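Local coordinates for thioesterase domain-containing protein (Pyrococcus horikoshii, PDB 1IXL) that is of unproven function but has a hot-dog fold and may hydrolyse acyl-CoA thioesters, as relatives do, at residues 4-9 with 21-26. Numbering follows the deposited sequence.
Sequences VEQRTH and ILIKEG
V4 and I23 are joined by one backbone hydrogen bond, from V4 N to I23 O at 3.1 Å. The bond is bent, with an N-H...O angle of 145°, and the donor is tilted out of the carbonyl plane. It ties the N-terminal loop to strand 19-24, an edge strand of the sheet within this chain.

The remaining contacts across are van der Waals. I23 CB lies 3.8 Å from V4 O. I23 CD1 reaches the aliphatic root of Q6, 3.9 Å from Q6 CB, and the two side chains run at a slant to each other. I23 CG1 lies anti to its carbonyl carbon (chi1 -53°), and the chain is extended beyond it, which carries CD1 out to Q6. L61 of helix 48-63 touches both Q6 and I23. V4 also points at the strand, and its CG2 packs 4.0 Å from K24 CA.

Polar bonds within 4-9 shape the loop. Q6 is extended beyond CG, and its NE2 donates to T8 O at 2.9 Å. This bond is nearly straight (166°) and lies in both the amide plane and the carbonyl plane. NE2 also bonds to Y57 OH of the helix, so two partners fix the turn of the amide. H9 ND1 meets T8 OG1 at 2.9 Å, in the plane of the imidazole, and T8 OG1 bonds P66 O as well. Replacing Q6 with an alanine removes the amide, which would probably leave T8 O and Y57 OH without that partner and strip I23 CD1 of some of its cover.

The contact therefore combines a single backbone link with a small hydrophobic patch near the surface. Q6 serves both sides: its methylenes meet I23, while its amide braces the loop against helix 48-63, the central helix of the hot-dog fold.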
ATOM      1  N   VAL A   4      14.021   6.877   6.381  1.00 32.43           N
ATOM      2  CA  VAL A   4      13.824   8.104   5.637  1.00 33.49           C
ATOM      3  C   VAL A   4      12.488   8.613   6.123  1.00 34.92           C
ATOM      4  O   VAL A   4      11.606   7.814   6.434  1.00 35.06           O
ATOM      5  CB  VAL A   4      13.769   7.830   4.124  1.00 35.97           C
ATOM      6  CG1 VAL A   4      13.738   9.132   3.355  1.00 37.70           C
ATOM      7  CG2 VAL A   4      14.968   7.006   3.715  1.00 39.04           C
ATOM      8  N   GLU A   5      12.338   9.929   6.226  1.00 31.54           N
ATOM      9  CA  GLU A   5      11.068  10.477   6.665  1.00 32.18           C
ATOM     10  C   GLU A   5      10.062  10.354   5.516  1.00 30.78           C
ATOM     11  O   GLU A   5      10.443  10.254   4.340  1.00 27.03           O
ATOM     12  CB  GLU A   5      11.233  11.948   7.079  1.00 37.49           C
ATOM     13  CG  GLU A   5      12.107  12.766   6.154  1.00 46.78           C
ATOM     14  CD  GLU A   5      12.437  14.151   6.718  1.00 52.00           C
ATOM     15  OE1 GLU A   5      12.787  14.246   7.922  1.00 56.43           O
ATOM     16  OE2 GLU A   5      12.361  15.138   5.957  1.00 51.10           O
ATOM     17  N   GLN A   6       8.783  10.347   5.864  1.00 29.14           N
ATOM     18  CA  GLN A   6       7.740  10.247   4.860  1.00 26.90           C
ATOM     19  C   GLN A   6       7.652  11.564   4.097  1.00 27.22           C
ATOM     20  O   GLN A   6       7.386  12.621   4.687  1.00 25.81           O
ATOM     21  CB  GLN A   6       6.401   9.958   5.522  1.00 27.69           C
ATOM     22  CG  GLN A   6       5.357   9.578   4.515  1.00 25.16           C
ATOM     23  CD  GLN A   6       4.121   9.015   5.149  1.00 28.68           C
ATOM     24  OE1 GLN A   6       4.163   8.476   6.254  1.00 25.75           O
ATOM     25  NE2 GLN A   6       3.007   9.105   4.440  1.00 23.39           N
ATOM     26  N   ARG A   7       7.830  11.510   2.781  1.00 24.95           N
ATOM     27  CA  ARG A   7       7.792  12.740   1.988  1.00 26.44           C
ATOM     28  C   ARG A   7       6.547  12.935   1.116  1.00 26.43           C
ATOM     29  O   ARG A   7       6.456  13.910   0.377  1.00 23.08           O
ATOM     30  CB  ARG A   7       9.031  12.805   1.098  1.00 29.31           C
ATOM     31  CG  ARG A   7      10.354  12.790   1.852  1.00 28.05           C
ATOM     32  CD  ARG A   7      11.483  12.732   0.849  1.00 30.22           C
ATOM     33  NE  ARG A   7      11.524  13.927   0.007  1.00 33.45           N
ATOM     34  CZ  ARG A   7      12.011  13.949  -1.232  1.00 32.05           C
ATOM     35  NH1 ARG A   7      12.495  12.838  -1.777  1.00 32.12           N
ATOM     36  NH2 ARG A   7      12.013  15.080  -1.927  1.00 31.99           N
ATOM     37  N   THR A   8       5.587  12.021   1.208  1.00 26.35           N
ATOM     38  CA  THR A   8       4.376  12.113   0.399  1.00 23.89           C
ATOM     39  C   THR A   8       3.224  11.402   1.085  1.00 24.49           C
ATOM     40  O   THR A   8       3.454  10.584   1.974  1.00 23.31           O
ATOM     41  CB  THR A   8       4.581  11.446  -0.995  1.00 27.70           C
ATOM     42  OG1 THR A   8       3.414  11.661  -1.805  1.00 28.75           O
ATOM     43  CG2 THR A   8       4.798   9.924  -0.840  1.00 26.88           C
ATOM     44  N   HIS A   9       1.994  11.719   0.667  1.00 22.06           N
ATOM     45  CA  HIS A   9       0.804  11.080   1.207  1.00 23.38           C
ATOM     46  C   HIS A   9       0.784  11.162   2.730  1.00 26.09           C
ATOM     47  O   HIS A   9       0.347  10.223   3.394  1.00 22.67           O
ATOM     48  CB  HIS A   9       0.776   9.599   0.780  1.00 19.36           C
ATOM     49  CG  HIS A   9       0.372   9.376  -0.648  1.00 21.71           C
ATOM     50  ND1 HIS A   9       1.050   9.935  -1.716  1.00 23.83           N
ATOM     51  CD2 HIS A   9      -0.668   8.691  -1.182  1.00 21.82           C
ATOM     52  CE1 HIS A   9       0.440   9.611  -2.843  1.00 21.26           C
ATOM     53  NE2 HIS A   9      -0.606   8.857  -2.549  1.00 21.72           N
ATOM     54  N   ILE A  21       5.291   1.537   9.054  1.00 26.11           N
ATOM     55  CA  ILE A  21       6.136   1.083  10.152  1.00 28.48           C
ATOM     56  C   ILE A  21       7.575   1.011   9.685  1.00 28.20           C
ATOM     57  O   ILE A  21       8.488   0.799  10.476  1.00 28.30           O
ATOM     58  CB  ILE A  21       5.683  -0.310  10.711  1.00 29.18           C
ATOM     59  CG1 ILE A  21       5.647  -1.361   9.600  1.00 31.14           C
ATOM     60  CG2 ILE A  21       4.317  -0.185  11.341  1.00 30.10           C
ATOM     61  CD1 ILE A  21       5.262  -2.773  10.088  1.00 32.27           C
ATOM     62  N   LEU A  22       7.786   1.192   8.386  1.00 27.34           N
ATOM     63  CA  LEU A  22       9.142   1.164   7.860  1.00 26.89           C
ATOM     64  C   LEU A  22       9.225   1.822   6.496  1.00 27.92           C
ATOM     65  O   LEU A  22       8.445   1.504   5.595  1.00 24.85           O
ATOM     66  CB  LEU A  22       9.654  -0.283   7.762  1.00 26.58           C
ATOM     67  CG  LEU A  22      11.162  -0.481   7.506  1.00 31.37           C
ATOM     68  CD1 LEU A  22      11.526  -1.935   7.803  1.00 33.63           C
ATOM     69  CD2 LEU A  22      11.522  -0.145   6.064  1.00 29.57           C
ATOM     70  N   ILE A  23      10.155   2.761   6.354  1.00 23.48           N
ATOM     71  CA  ILE A  23      10.357   3.408   5.066  1.00 24.76           C
ATOM     72  C   ILE A  23      11.855   3.578   4.861  1.00 26.64           C
ATOM     73  O   ILE A  23      12.531   4.199   5.679  1.00 27.28           O
ATOM     74  CB  ILE A  23       9.727   4.821   4.977  1.00 25.50           C
ATOM     75  CG1 ILE A  23       8.241   4.801   5.360  1.00 21.01           C
ATOM     76  CG2 ILE A  23       9.891   5.356   3.530  1.00 23.86           C
ATOM     77  CD1 ILE A  23       7.580   6.208   5.374  1.00 22.62           C
ATOM     78  N   LYS A  24      12.372   3.013   3.781  1.00 27.51           N
ATOM     79  CA  LYS A  24      13.775   3.160   3.465  1.00 28.95           C
ATOM     80  C   LYS A  24      13.840   3.276   1.949  1.00 32.03           C
ATOM     81  O   LYS A  24      12.804   3.190   1.272  1.00 27.55           O
ATOM     82  CB  LYS A  24      14.572   1.945   3.939  1.00 31.54           C
ATOM     83  CG  LYS A  24      14.239   0.644   3.253  1.00 28.76           C
ATOM     84  CD  LYS A  24      15.127  -0.459   3.789  1.00 31.34           C
ATOM     85  CE  LYS A  24      14.945  -1.752   3.031  1.00 35.26           C
ATOM     86  NZ  LYS A  24      15.840  -2.827   3.577  1.00 38.99           N
ATOM     87  N   GLU A  25      15.047   3.454   1.421  1.00 28.19           N
ATOM     88  CA  GLU A  25      15.246   3.572  -0.021  1.00 28.95           C
ATOM     89  C   GLU A  25      14.652   2.389  -0.793  1.00 29.36           C
ATOM     90  O   GLU A  25      15.035   1.233  -0.581  1.00 25.53           O
ATOM     91  CB  GLU A  25      16.737   3.650  -0.332  1.00 31.81           C
ATOM     92  CG  GLU A  25      17.082   3.598  -1.822  1.00 34.51           C
ATOM     93  CD  GLU A  25      16.636   4.834  -2.577  1.00 35.71           C
ATOM     94  OE1 GLU A  25      16.230   5.820  -1.923  1.00 36.45           O
ATOM     95  OE2 GLU A  25      16.704   4.815  -3.826  1.00 36.47           O
ATOM     96  N   GLY A  26      13.695   2.699  -1.665  1.00 28.55           N
ATOM     97  CA  GLY A  26      13.061   1.692  -2.501  1.00 30.49           C
ATOM     98  C   GLY A  26      12.194   0.637  -1.840  1.00 27.76           C
ATOM     99  O   GLY A  26      11.806  -0.332  -2.503  1.00 26.55           O
TER